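Local coordinates for glycoside transferase (Listeria monocytogenes, PDB 6R2M), which probably hydrolyses glycosidic bonds of an exopolysaccharide outside the cell, at residues K27-A32 with S294-T299; V38-A43 with T298-D303; I129-K134 with Q169-R174; I106-Y111 with I165-Q170. All coordinates share one frame; numbering follows the deposited sequence.

Interaction 1: K27-A32 with S294-T299; sequences KENYTA and SNPETT
Tyr30 reaches across from the end of helix 21-29 and lays its ring against Pro296. Its CG is anti to the carbonyl carbon (chi1 -77°), and from there the ring extends toward the loop 294-299. The inner part, from CB to CG, has no near partner in this loop; on that side the ring meets Phe301 edge-to-face. Contact starts at the far ring atoms. CE2 and CZ lie beneath Pro296 CB, which sits over one face, 4.3 Å from the ring centroid of Tyr30, in a CH-pi contact. CE1 passes 3.5 Å from Thr299 O. At the tip, Tyr30 OH donates to Thr299 O at 2.6 Å, a short bond with the acceptor at the ring edge and the donor tilted 31° from the carbonyl plane. The loop that receives the tyrosine is shaped by an Asx turn. Asn295 OD1 accepts from Glu297 N at 2.8 Å and also, at longer range, from Thr298 N. Asn295 O in turn takes Thr299 N and Thr299 OG1. Beside the tyrosine, Asn29 CB packs 3.8 Å from Pro296 CB. Asn29 OD1 also lies by the proline ring, 3.7 Å from Pro296 CG, but its hydrogen bond comes from Lys41 NZ.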
loop_
_atom_site.group_PDB
_atom_site.type_symbol
_atom_site.label_atom_id
_atom_site.label_comp_id
_atom_site.label_asym_id
_atom_site.label_seq_id
_atom_site.Cartn_x
_atom_site.Cartn_y
_atom_site.Cartn_z
ATOM N N LYS A 27 8.710 -8.961 15.679
ATOM C CA LYS A 27 9.547 -8.580 16.810
ATOM C C LYS A 27 10.937 -9.197 16.702
ATOM O O LYS A 27 11.939 -8.545 17.009
ATOM C CB LYS A 27 8.864 -8.990 18.117
ATOM C CG LYS A 27 7.632 -8.130 18.435
ATOM C CD LYS A 27 6.866 -8.615 19.662
ATOM C CE LYS A 27 5.571 -7.811 19.868
ATOM N NZ LYS A 27 4.629 -8.539 20.750
ATOM N N GLU A 28 11.016 -10.445 16.246
ATOM C CA GLU A 28 12.298 -11.146 16.231
ATOM C C GLU A 28 13.146 -10.808 15.007
ATOM O O GLU A 28 14.379 -10.904 15.072
ATOM C CB GLU A 28 12.058 -12.658 16.309
ATOM C CG GLU A 28 13.294 -13.526 16.094
ATOM C CD GLU A 28 14.208 -13.561 17.304
ATOM O OE1 GLU A 28 15.407 -13.888 17.141
ATOM O OE2 GLU A 28 13.726 -13.272 18.420
ATOM N N ASN A 29 12.538 -10.415 13.893
ATOM C CA ASN A 29 13.295 -10.344 12.650
ATOM C C ASN A 29 13.270 -9.003 11.947
ATOM O O ASN A 29 14.200 -8.714 11.196
ATOM C CB ASN A 29 12.796 -11.398 11.662
ATOM C CG ASN A 29 13.076 -12.799 12.145
ATOM O OD1 ASN A 29 14.215 -13.262 12.090
ATOM N ND2 ASN A 29 12.044 -13.481 12.643
ATOM N N TYR A 30 12.230 -8.199 12.132
ATOM C CA TYR A 30 12.112 -6.947 11.401
ATOM C C TYR A 30 12.096 -5.739 12.325
ATOM O O TYR A 30 11.673 -4.661 11.904
ATOM C CB TYR A 30 10.844 -6.945 10.546
ATOM C CG TYR A 30 10.923 -7.765 9.277
ATOM C CD1 TYR A 30 11.708 -7.358 8.199
ATOM C CD2 TYR A 30 10.165 -8.926 9.136
ATOM C CE1 TYR A 30 11.755 -8.107 7.028
ATOM C CE2 TYR A 30 10.199 -9.676 7.967
ATOM C CZ TYR A 30 10.997 -9.268 6.923
ATOM O OH TYR A 30 11.019 -10.024 5.775
ATOM N N THR A 31 12.524 -5.881 13.576
ATOM C CA THR A 31 12.472 -4.770 14.517
ATOM C C THR A 31 13.875 -4.373 14.946
ATOM O O THR A 31 14.646 -5.209 15.430
ATOM C CB THR A 31 11.619 -5.129 15.739
ATOM O OG1 THR A 31 10.322 -5.536 15.301
ATOM C CG2 THR A 31 11.431 -3.921 16.614
ATOM N N ALA A 32 14.195 -3.096 14.779
ATOM C CA ALA A 32 15.460 -2.567 15.263
ATOM C C ALA A 32 15.386 -2.329 16.771
ATOM O O ALA A 32 14.322 -2.417 17.392
ATOM C CB ALA A 32 15.811 -1.272 14.528
ATOM N N SER A 294 10.263 -16.289 3.831
ATOM C CA SER A 294 10.741 -16.702 5.148
ATOM C C SER A 294 12.166 -16.255 5.466
ATOM O O SER A 294 12.602 -16.422 6.612
ATOM C CB SER A 294 10.648 -18.225 5.296
ATOM O OG SER A 294 11.516 -18.893 4.397
ATOM N N ASN A 295 12.884 -15.693 4.500
ATOM C CA ASN A 295 14.221 -15.170 4.748
ATOM C C ASN A 295 14.111 -13.671 4.977
ATOM O O ASN A 295 13.890 -12.927 4.011
ATOM C CB ASN A 295 15.149 -15.466 3.565
ATOM C CG ASN A 295 16.572 -14.981 3.797
ATOM O OD1 ASN A 295 16.812 -14.049 4.563
ATOM N ND2 ASN A 295 17.524 -15.608 3.121
ATOM N N PRO A 296 14.265 -13.177 6.211
ATOM C CA PRO A 296 14.063 -11.743 6.458
ATOM C C PRO A 296 15.233 -10.892 6.014
ATOM O O PRO A 296 15.094 -9.661 5.966
ATOM C CB PRO A 296 13.868 -11.675 7.975
ATOM C CG PRO A 296 14.709 -12.807 8.488
ATOM C CD PRO A 296 14.633 -13.908 7.435
ATOM N N GLU A 297 16.373 -11.505 5.678
ATOM C CA GLU A 297 17.476 -10.727 5.129
ATOM C C GLU A 297 17.245 -10.370 3.666
ATOM O O GLU A 297 17.726 -9.329 3.206
ATOM C CB GLU A 297 18.800 -11.487 5.274
ATOM C CG GLU A 297 19.248 -11.660 6.707
ATOM C CD GLU A 297 20.613 -12.329 6.824
ATOM O OE1 GLU A 297 20.977 -13.118 5.926
ATOM O OE2 GLU A 297 21.308 -12.061 7.824
ATOM N N THR A 298 16.514 -11.201 2.923
ATOM C CA THR A 298 16.277 -10.951 1.508
ATOM C C THR A 298 14.835 -10.614 1.171
ATOM O O THR A 298 14.579 -10.162 0.044
ATOM C CB THR A 298 16.699 -12.158 0.661
ATOM O OG1 THR A 298 15.927 -13.307 1.030
ATOM C CG2 THR A 298 18.184 -12.442 0.850
ATOM N N THR A 299 13.894 -10.850 2.086
ATOM C CA THR A 299 12.484 -10.530 1.879
ATOM C C THR A 299 12.202 -9.149 2.445
ATOM O O THR A 299 12.172 -8.962 3.666
ATOM C CB THR A 299 11.581 -11.563 2.550
ATOM O OG1 THR A 299 11.923 -12.868 2.068
ATOM C CG2 THR A 299 10.116 -11.306 2.242
#

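Interaction 2: V38-A43 with T298-D303; sequences VDYKNA and TTHFFD
Asp39 and Phe301 bring the two backbones closest, with their CA atoms 5.0 Å apart. Phe301 N donates to Asp39 O at 2.8 Å, in the carbonyl plane. The same oxygen receives a CA-H...O contact from His300. The 38-43 segment then leaves through a type II beta turn from Tyr40 to Ala43, while 298-303 enters helix 301-312. His300 is the N-cap of that helix. Its CG is anti to the backbone N (chi1 -164°), and ND1 accepts from Phe302 N at 2.9 Å, close to the ring plane. The imidazole lies between Asp39 and Tyr40. Asp39 CB lies over one face, 3.9 Å from the His300 ring centroid. The imidazole turns its edge toward the face of Tyr40, an offset edge-to-face pair with planes at 76°. Here His300 CD2 comes 3.4 Å from Tyr40 OH. A water joins His300 NE2, at 3.0 Å, to Asp39 OD2, to which it donates. Asp39 OD1 accepts from His47 N. Val38 O is buried against Phe301 CB without a hydrogen-bonding partner. Both imidazole nitrogens are thus engaged: ND1 is the acceptor for the capping N-H, and NE2 is linked to the Asp39 carboxylate through the water.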
loop_
_atom_site.group_PDB
_atom_site.type_symbol
_atom_site.label_atom_id
_atom_site.label_comp_id
_atom_site.label_asym_id
_atom_site.label_seq_id
_atom_site.Cartn_x
_atom_site.Cartn_y
_atom_site.Cartn_z
ATOM N N VAL A 38 12.007 -2.383 10.160
ATOM C CA VAL A 38 13.006 -2.181 9.116
ATOM C C VAL A 38 12.594 -2.919 7.844
ATOM O O VAL A 38 11.797 -3.864 7.871
ATOM C CB VAL A 38 14.396 -2.636 9.617
ATOM C CG1 VAL A 38 14.483 -4.151 9.612
ATOM C CG2 VAL A 38 15.503 -2.003 8.778
ATOM N N ASP A 39 13.151 -2.487 6.706
ATOM C CA ASP A 39 12.778 -3.086 5.429
ATOM C C ASP A 39 13.411 -4.460 5.227
ATOM O O ASP A 39 12.763 -5.362 4.686
ATOM C CB ASP A 39 13.103 -2.140 4.255
ATOM C CG ASP A 39 14.557 -1.643 4.228
ATOM O OD1 ASP A 39 15.294 -1.745 5.228
ATOM O OD2 ASP A 39 14.948 -1.110 3.164
ATOM N N TYR A 40 14.674 -4.633 5.627
ATOM C CA TYR A 40 15.346 -5.926 5.589
ATOM C C TYR A 40 16.104 -6.131 6.888
ATOM O O TYR A 40 16.697 -5.188 7.417
ATOM C CB TYR A 40 16.353 -6.032 4.441
ATOM C CG TYR A 40 15.830 -5.836 3.038
ATOM C CD1 TYR A 40 15.354 -6.904 2.285
ATOM C CD2 TYR A 40 15.847 -4.581 2.452
ATOM C CE1 TYR A 40 14.914 -6.710 0.987
ATOM C CE2 TYR A 40 15.407 -4.379 1.167
ATOM C CZ TYR A 40 14.930 -5.443 0.437
ATOM O OH TYR A 40 14.497 -5.226 -0.850
ATOM N N LYS A 41 16.138 -7.374 7.363
ATOM C CA LYS A 41 16.959 -7.698 8.522
ATOM C C LYS A 41 18.435 -7.601 8.153
ATOM O O LYS A 41 18.850 -8.048 7.080
ATOM C CB LYS A 41 16.629 -9.105 9.024
ATOM C CG LYS A 41 17.273 -9.474 10.370
ATOM C CD LYS A 41 16.965 -10.936 10.699
ATOM C CE LYS A 41 17.284 -11.281 12.153
ATOM N NZ LYS A 41 16.989 -12.718 12.448
ATOM N N ASN A 42 19.227 -7.013 9.052
ATOM C CA ASN A 42 20.678 -6.905 8.863
ATOM C C ASN A 42 21.024 -6.172 7.569
ATOM O O ASN A 42 21.980 -6.518 6.870
ATOM C CB ASN A 42 21.348 -8.286 8.892
ATOM C CG ASN A 42 21.189 -8.989 10.224
ATOM O OD1 ASN A 42 21.167 -8.351 11.276
ATOM N ND2 ASN A 42 21.067 -10.321 10.186
ATOM N N ALA A 43 20.241 -5.154 7.232
ATOM C CA ALA A 43 20.520 -4.404 6.016
ATOM C C ALA A 43 21.734 -3.508 6.211
ATOM O O ALA A 43 21.943 -2.947 7.291
ATOM C CB ALA A 43 19.313 -3.560 5.623
ATOM N N THR A 298 16.514 -11.201 2.923
ATOM C CA THR A 298 16.277 -10.951 1.508
ATOM C C THR A 298 14.835 -10.614 1.171
ATOM O O THR A 298 14.579 -10.162 0.044
ATOM C CB THR A 298 16.699 -12.158 0.661
ATOM O OG1 THR A 298 15.927 -13.307 1.030
ATOM C CG2 THR A 298 18.184 -12.442 0.850
ATOM N N THR A 299 13.894 -10.850 2.086
ATOM C CA THR A 299 12.484 -10.530 1.879
ATOM C C THR A 299 12.202 -9.149 2.445
ATOM O O THR A 299 12.172 -8.962 3.666
ATOM C CB THR A 299 11.581 -11.563 2.550
ATOM O OG1 THR A 299 11.923 -12.868 2.068
ATOM C CG2 THR A 299 10.116 -11.306 2.242
ATOM N N HIS A 300 11.952 -8.195 1.557
ATOM C CA HIS A 300 11.517 -6.875 1.993
ATOM C C HIS A 300 10.259 -7.009 2.836
ATOM O O HIS A 300 9.375 -7.809 2.530
ATOM C CB HIS A 300 11.248 -6.020 0.766
ATOM C CG HIS A 300 11.153 -4.557 1.038
ATOM N ND1 HIS A 300 10.127 -3.995 1.770
ATOM C CD2 HIS A 300 11.936 -3.530 0.632
ATOM C CE1 HIS A 300 10.298 -2.685 1.824
ATOM N NE2 HIS A 300 11.385 -2.378 1.137
ATOM N N PHE A 301 10.192 -6.229 3.914
ATOM C CA PHE A 301 8.996 -6.244 4.749
ATOM C C PHE A 301 7.726 -6.069 3.919
ATOM O O PHE A 301 6.692 -6.684 4.212
ATOM C CB PHE A 301 9.093 -5.158 5.818
ATOM C CG PHE A 301 8.015 -5.248 6.839
ATOM C CD1 PHE A 301 8.067 -6.212 7.830
ATOM C CD2 PHE A 301 6.921 -4.386 6.786
ATOM C CE1 PHE A 301 7.041 -6.297 8.778
ATOM C CE2 PHE A 301 5.910 -4.456 7.713
ATOM C CZ PHE A 301 5.963 -5.416 8.715
ATOM N N PHE A 302 7.780 -5.223 2.884
ATOM C CA PHE A 302 6.611 -5.005 2.027
ATOM C C PHE A 302 6.083 -6.315 1.464
ATOM O O PHE A 302 4.869 -6.543 1.446
ATOM C CB PHE A 302 6.967 -4.064 0.882
ATOM C CG PHE A 302 5.782 -3.564 0.082
ATOM C CD1 PHE A 302 5.013 -2.497 0.536
ATOM C CD2 PHE A 302 5.489 -4.103 -1.171
ATOM C CE1 PHE A 302 3.956 -1.995 -0.238
ATOM C CE2 PHE A 302 4.443 -3.612 -1.928
ATOM C CZ PHE A 302 3.677 -2.556 -1.470
ATOM N N ASP A 303 6.985 -7.196 1.010
ATOM C CA ASP A 303 6.554 -8.491 0.485
ATOM C C ASP A 303 6.058 -9.394 1.604
ATOM O O ASP A 303 4.997 -10.022 1.489
ATOM C CB ASP A 303 7.707 -9.165 -0.264
ATOM C CG ASP A 303 8.006 -8.513 -1.595
ATOM O OD1 ASP A 303 7.062 -8.235 -2.352
ATOM O OD2 ASP A 303 9.200 -8.279 -1.880
HETATM O O HOH W 1 13.366 -0.073 1.265
#

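Interaction 3: I129-K134 with Q169-R174; sequences ILANTK and QQINYR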
loop_
_atom_site.group_PDB
_atom_site.type_symbol
_atom_site.label_atom_id
_atom_site.label_comp_id
_atom_site.label_asym_id
_atom_site.label_seq_id
_atom_site.Cartn_x
_atom_site.Cartn_y
_atom_site.Cartn_z
ATOM N N ILE A 129 -4.683 14.137 10.702
ATOM C CA ILE A 129 -3.607 13.853 9.757
ATOM C C ILE A 129 -4.118 13.966 8.327
ATOM O O ILE A 129 -3.500 14.611 7.473
ATOM C CB ILE A 129 -3.005 12.464 10.031
ATOM C CG1 ILE A 129 -2.256 12.462 11.358
ATOM C CG2 ILE A 129 -2.041 12.057 8.916
ATOM C CD1 ILE A 129 -1.939 11.062 11.851
ATOM N N LEU A 130 -5.259 13.334 8.042
ATOM C CA LEU A 130 -5.708 13.241 6.656
ATOM C C LEU A 130 -6.165 14.596 6.128
ATOM O O LEU A 130 -5.946 14.915 4.953
ATOM C CB LEU A 130 -6.815 12.190 6.538
ATOM C CG LEU A 130 -7.308 11.819 5.140
ATOM C CD1 LEU A 130 -6.150 11.411 4.271
ATOM C CD2 LEU A 130 -8.335 10.711 5.239
ATOM N N ALA A 131 -6.792 15.409 6.980
ATOM C CA ALA A 131 -7.140 16.759 6.553
ATOM C C ALA A 131 -5.893 17.545 6.192
ATOM O O ALA A 131 -5.867 18.277 5.188
ATOM C CB ALA A 131 -7.943 17.463 7.651
ATOM N N ASN A 132 -4.829 17.374 6.974
ATOM C CA ASN A 132 -3.567 18.037 6.669
ATOM C C ASN A 132 -2.967 17.527 5.362
ATOM O O ASN A 132 -2.422 18.314 4.578
ATOM C CB ASN A 132 -2.610 17.833 7.842
ATOM C CG ASN A 132 -1.402 18.704 7.761
ATOM O OD1 ASN A 132 -1.495 19.922 7.880
ATOM N ND2 ASN A 132 -0.238 18.082 7.574
ATOM N N THR A 133 -3.046 16.217 5.106
ATOM C CA THR A 133 -2.544 15.678 3.846
ATOM C C THR A 133 -3.302 16.249 2.652
ATOM O O THR A 133 -2.706 16.626 1.635
ATOM C CB THR A 133 -2.654 14.156 3.857
ATOM O OG1 THR A 133 -1.774 13.623 4.849
ATOM C CG2 THR A 133 -2.302 13.588 2.483
ATOM N N LYS A 134 -4.629 16.292 2.749
ATOM C CA LYS A 134 -5.440 16.863 1.678
ATOM C C LYS A 134 -5.103 18.329 1.438
ATOM O O LYS A 134 -5.088 18.793 0.288
ATOM C CB LYS A 134 -6.918 16.701 2.018
ATOM C CG LYS A 134 -7.875 17.414 1.067
ATOM C CD LYS A 134 -9.312 17.221 1.539
ATOM C CE LYS A 134 -10.273 18.218 0.927
ATOM N NZ LYS A 134 -11.624 18.008 1.510
ATOM N N GLN A 169 -11.966 9.255 -0.449
ATOM C CA GLN A 169 -13.388 9.502 -0.232
ATOM C C GLN A 169 -13.680 9.799 1.234
ATOM O O GLN A 169 -14.594 10.579 1.535
ATOM C CB GLN A 169 -14.203 8.307 -0.732
ATOM C CG GLN A 169 -14.062 8.067 -2.226
ATOM C CD GLN A 169 -14.650 6.745 -2.681
ATOM O OE1 GLN A 169 -14.794 5.808 -1.898
ATOM N NE2 GLN A 169 -14.978 6.661 -3.965
ATOM N N GLN A 170 -12.905 9.215 2.149
ATOM C CA GLN A 170 -13.107 9.452 3.576
ATOM C C GLN A 170 -12.932 10.925 3.944
ATOM O O GLN A 170 -13.576 11.411 4.883
ATOM C CB GLN A 170 -12.141 8.588 4.385
ATOM C CG GLN A 170 -12.169 8.879 5.865
ATOM C CD GLN A 170 -13.453 8.409 6.520
ATOM O OE1 GLN A 170 -13.962 7.335 6.201
ATOM N NE2 GLN A 170 -13.990 9.220 7.437
ATOM N N ILE A 171 -12.074 11.648 3.228
ATOM C CA ILE A 171 -11.806 13.049 3.522
ATOM C C ILE A 171 -12.371 13.969 2.441
ATOM O O ILE A 171 -12.064 15.159 2.421
ATOM C CB ILE A 171 -10.299 13.282 3.753
ATOM C CG1 ILE A 171 -10.040 14.556 4.575
ATOM C CG2 ILE A 171 -9.517 13.261 2.456
ATOM C CD1 ILE A 171 -10.514 14.462 6.001
ATOM N N ASN A 172 -13.209 13.438 1.550
ATOM C CA ASN A 172 -13.985 14.244 0.598
ATOM C C ASN A 172 -13.112 15.134 -0.288
ATOM O O ASN A 172 -13.342 16.339 -0.406
ATOM C CB ASN A 172 -15.021 15.092 1.335
ATOM C CG ASN A 172 -16.004 14.247 2.102
ATOM O OD1 ASN A 172 -16.028 14.262 3.341
ATOM N ND2 ASN A 172 -16.822 13.500 1.376
ATOM N N TYR A 173 -12.114 14.539 -0.935
ATOM C CA TYR A 173 -11.456 15.257 -2.016
ATOM C C TYR A 173 -12.494 15.699 -3.042
ATOM O O TYR A 173 -13.489 15.009 -3.281
ATOM C CB TYR A 173 -10.415 14.379 -2.709
ATOM C CG TYR A 173 -9.060 14.282 -2.039
ATOM C CD1 TYR A 173 -8.858 13.403 -0.980
ATOM C CD2 TYR A 173 -7.972 15.015 -2.498
ATOM C CE1 TYR A 173 -7.637 13.267 -0.382
ATOM C CE2 TYR A 173 -6.726 14.894 -1.888
ATOM C CZ TYR A 173 -6.573 14.007 -0.828
ATOM O OH TYR A 173 -5.365 13.843 -0.195
ATOM N N ARG A 174 -12.256 16.863 -3.639
ATOM C CA ARG A 174 -13.128 17.368 -4.690
ATOM C C ARG A 174 -13.119 16.435 -5.897
ATOM O O ARG A 174 -12.220 15.611 -6.070
ATOM C CB ARG A 174 -12.700 18.767 -5.116
ATOM C CG ARG A 174 -12.704 19.777 -3.981
ATOM C CD ARG A 174 -11.864 21.002 -4.328
ATOM N NE ARG A 174 -12.402 21.748 -5.463
ATOM C CZ ARG A 174 -11.718 22.660 -6.147
ATOM N NH1 ARG A 174 -10.465 22.936 -5.817
ATOM N NH2 ARG A 174 -12.282 23.288 -7.170
HETATM O O HOH W 2 -3.378 15.569 -0.769
#
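Leu130 and Ile171 form the tight centre of this contact. The two side chains run alongside each other, pointing opposite ways, and Leu130 CD2 reaches 3.6 Å from Ile171 CB. With CG1 anti to its backbone N (chi1 -158°), Ile171 sends CD1 along the helix surface toward the exposed rim at Ala131, where it lies 4.0 Å from Ala131 N. Tyr173 continues the packed layer. Lys134 CG sits over one face of the Tyr173 ring, 4.1 Å from its centroid, in a CH-pi contact. The Tyr173 hydroxyl reaches back to the helix backbone, 3.6 Å from Lys134 CA. A water accepts from Tyr173 OH at 2.7 Å and donates to Thr133 O, bridging the two segments. On the inner side, Phe104 of helix 100-116 touches both Leu130 and Tyr173.

The outer side is looser and more polar. Asn172 is exposed there, and its side chain makes little contact. Lys134 runs out along this rim as an extended chain. Its NZ grips two carbonyls just past the end of helix 165-170, Ile171 O at 3.0 Å and Asn172 O at 3.1 Å. The first is approached almost straight on. The second is met from above its carbonyl plane, 68° out of it.

The carbonyls held by Lys134 belong to a helix terminus. Asn172, with positive phi, is the C-prime residue of a Schellman motif closing helix 165-170. Asn172 N returns to Gln169 O, and Tyr173 N returns to Met168 O. The lysine of helix 120-136 thus bonds to carbonyls of the Schellman turn.

Interaction 4: I106-Y111 with I165-Q170; sequences ITEALY and IQAMQQ
Glu108 has its CG anti to the carbonyl carbon and its chain bends at chi2 (-64°), which folds its carboxylate onto Gln166 and Ala167. Gln170 is also bent at chi2, with CG anti to the backbone N, and this turns its amide over the ring of Tyr111. Gln166 NE2 donates to Glu108 OE1 at 2.9 Å, almost in line with the acceptor C-O bond. Glu108 OE1 lies close to the amide plane of Gln166, while the carboxylate and amide planes stand 80° apart. Beside this bond, Glu108 CG packs 3.7 Å from Ala167 CB. The other carboxylate oxygen, Glu108 OE2, lies 3.5 Å from Ala167 CA. A water donates to Glu108 OE2 and to Gln170 OE1, at 2.9 and 2.7 Å, and so extends the polar link along the helix. Gln170 CG presses close to the ring, 3.3 Å from Tyr111 CE2. Its amide lies over one ring face, toward the rim. The Tyr111 hydroxyl is bonded to Asp127 of helix 120-136. The axes of the two short segments come within 9.9 Å and cross at 70°. This is plain helix-helix packing in a largely helical domain, as expected for a family 8-like glycoside hydrolase.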
loop_
_atom_site.group_PDB
_atom_site.type_symbol
_atom_site.label_atom_id
_atom_site.label_comp_id
_atom_site.label_asym_id
_atom_site.label_seq_id
_atom_site.Cartn_x
_atom_site.Cartn_y
_atom_site.Cartn_z
ATOM N N ILE A 106 -2.043 4.734 6.678
ATOM C CA ILE A 106 -2.043 4.864 8.131
ATOM C C ILE A 106 -3.391 5.381 8.618
ATOM O O ILE A 106 -3.944 4.873 9.600
ATOM C CB ILE A 106 -0.878 5.771 8.571
ATOM C CG1 ILE A 106 0.433 4.972 8.481
ATOM C CG2 ILE A 106 -1.073 6.285 9.999
ATOM C CD1 ILE A 106 1.712 5.822 8.477
ATOM N N THR A 107 -3.929 6.416 7.956
ATOM C CA THR A 107 -5.202 6.963 8.405
ATOM C C THR A 107 -6.326 5.964 8.199
ATOM O O THR A 107 -7.202 5.845 9.056
ATOM C CB THR A 107 -5.529 8.282 7.702
ATOM O OG1 THR A 107 -5.543 8.105 6.275
ATOM C CG2 THR A 107 -4.502 9.332 8.078
ATOM N N GLU A 108 -6.289 5.192 7.102
ATOM C CA GLU A 108 -7.274 4.130 6.930
ATOM C C GLU A 108 -7.196 3.120 8.066
ATOM O O GLU A 108 -8.221 2.704 8.606
ATOM C CB GLU A 108 -7.077 3.428 5.587
ATOM C CG GLU A 108 -7.757 4.154 4.444
ATOM C CD GLU A 108 -9.267 4.184 4.616
ATOM O OE1 GLU A 108 -9.892 3.105 4.568
ATOM O OE2 GLU A 108 -9.825 5.277 4.815
ATOM N N ALA A 109 -5.984 2.741 8.466
ATOM C CA ALA A 109 -5.832 1.786 9.552
ATOM C C ALA A 109 -6.377 2.353 10.856
ATOM O O ALA A 109 -7.045 1.649 11.619
ATOM C CB ALA A 109 -4.360 1.397 9.680
ATOM N N LEU A 110 -6.136 3.644 11.105
ATOM C CA LEU A 110 -6.647 4.283 12.310
ATOM C C LEU A 110 -8.166 4.331 12.327
ATOM O O LEU A 110 -8.782 4.114 13.380
ATOM C CB LEU A 110 -6.072 5.690 12.428
ATOM C CG LEU A 110 -4.605 5.759 12.882
ATOM C CD1 LEU A 110 -4.100 7.150 12.616
ATOM C CD2 LEU A 110 -4.439 5.412 14.354
ATOM N N TYR A 111 -8.787 4.649 11.188
ATOM C CA TYR A 111 -10.247 4.660 11.138
ATOM C C TYR A 111 -10.803 3.275 11.436
ATOM O O TYR A 111 -11.757 3.128 12.211
ATOM C CB TYR A 111 -10.731 5.141 9.770
ATOM C CG TYR A 111 -10.646 6.631 9.545
ATOM C CD1 TYR A 111 -11.239 7.531 10.419
ATOM C CD2 TYR A 111 -9.983 7.130 8.442
ATOM C CE1 TYR A 111 -11.167 8.887 10.191
ATOM C CE2 TYR A 111 -9.897 8.484 8.208
ATOM C CZ TYR A 111 -10.496 9.351 9.085
ATOM O OH TYR A 111 -10.418 10.704 8.844
ATOM N N ILE A 165 -8.291 5.173 -3.145
ATOM C CA ILE A 165 -9.596 5.780 -3.399
ATOM C C ILE A 165 -10.434 5.799 -2.130
ATOM O O ILE A 165 -11.111 6.787 -1.829
ATOM C CB ILE A 165 -10.319 5.038 -4.540
ATOM C CG1 ILE A 165 -9.506 5.139 -5.832
ATOM C CG2 ILE A 165 -11.757 5.587 -4.726
ATOM C CD1 ILE A 165 -9.082 6.563 -6.222
ATOM N N GLN A 166 -10.414 4.709 -1.365
ATOM C CA GLN A 166 -11.182 4.682 -0.124
ATOM C C GLN A 166 -10.755 5.806 0.818
ATOM O O GLN A 166 -11.605 6.518 1.370
ATOM C CB GLN A 166 -11.038 3.314 0.551
ATOM C CG GLN A 166 -11.659 3.266 1.940
ATOM C CD GLN A 166 -12.302 1.934 2.262
ATOM O OE1 GLN A 166 -12.972 1.330 1.423
ATOM N NE2 GLN A 166 -12.084 1.457 3.484
ATOM N N ALA A 167 -9.444 6.012 0.976
ATOM C CA ALA A 167 -8.983 7.058 1.882
ATOM C C ALA A 167 -9.372 8.438 1.365
ATOM O O ALA A 167 -9.753 9.321 2.143
ATOM C CB ALA A 167 -7.468 6.968 2.076
ATOM N N MET A 168 -9.295 8.639 0.055
ATOM C CA MET A 168 -9.620 9.947 -0.503
ATOM C C MET A 168 -11.100 10.267 -0.358
ATOM O O MET A 168 -11.462 11.432 -0.153
ATOM C CB MET A 168 -9.195 10.017 -1.970
ATOM C CG MET A 168 -7.711 9.891 -2.145
ATOM S SD MET A 168 -7.243 9.847 -3.879
ATOM C CE MET A 168 -7.857 11.446 -4.421
ATOM N N GLN A 169 -11.966 9.255 -0.449
ATOM C CA GLN A 169 -13.388 9.502 -0.232
ATOM C C GLN A 169 -13.680 9.799 1.234
ATOM O O GLN A 169 -14.594 10.579 1.535
ATOM C CB GLN A 169 -14.203 8.307 -0.732
ATOM C CG GLN A 169 -14.062 8.067 -2.226
ATOM C CD GLN A 169 -14.650 6.745 -2.681
ATOM O OE1 GLN A 169 -14.794 5.808 -1.898
ATOM N NE2 GLN A 169 -14.978 6.661 -3.965
ATOM N N GLN A 170 -12.905 9.215 2.149
ATOM C CA GLN A 170 -13.107 9.452 3.576
ATOM C C GLN A 170 -12.932 10.925 3.944
ATOM O O GLN A 170 -13.576 11.411 4.883
ATOM C CB GLN A 170 -12.141 8.588 4.385
ATOM C CG GLN A 170 -12.169 8.879 5.865
ATOM C CD GLN A 170 -13.453 8.409 6.520
ATOM O OE1 GLN A 170 -13.962 7.335 6.201
ATOM N NE2 GLN A 170 -13.990 9.220 7.437
HETATM O O HOH W 3 -12.450 5.136 5.986
#

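In the fold
The four contacts form two pairs on opposite sides of the chain's centre. Interactions 1 and 2 have centres 6 Å apart and share Thr298 and Thr299. Lys41 ties them together: its N bonds to Pro296 O at 2.9 Å, probably a hydrogen bond. Together they join the N-terminal helix 21-29 and its following loop to the approach to helix 301-312. Interactions 3 and 4 have centres 9 Å apart and both use helix 165-170, against helices 120-136 and 100-116, which follow each other in the chain. Leu130 CD2 touches Ala167 O at 3.7 Å between them. Interactions 2 and 4 do not touch; their nearest atoms are about 11 Å apart.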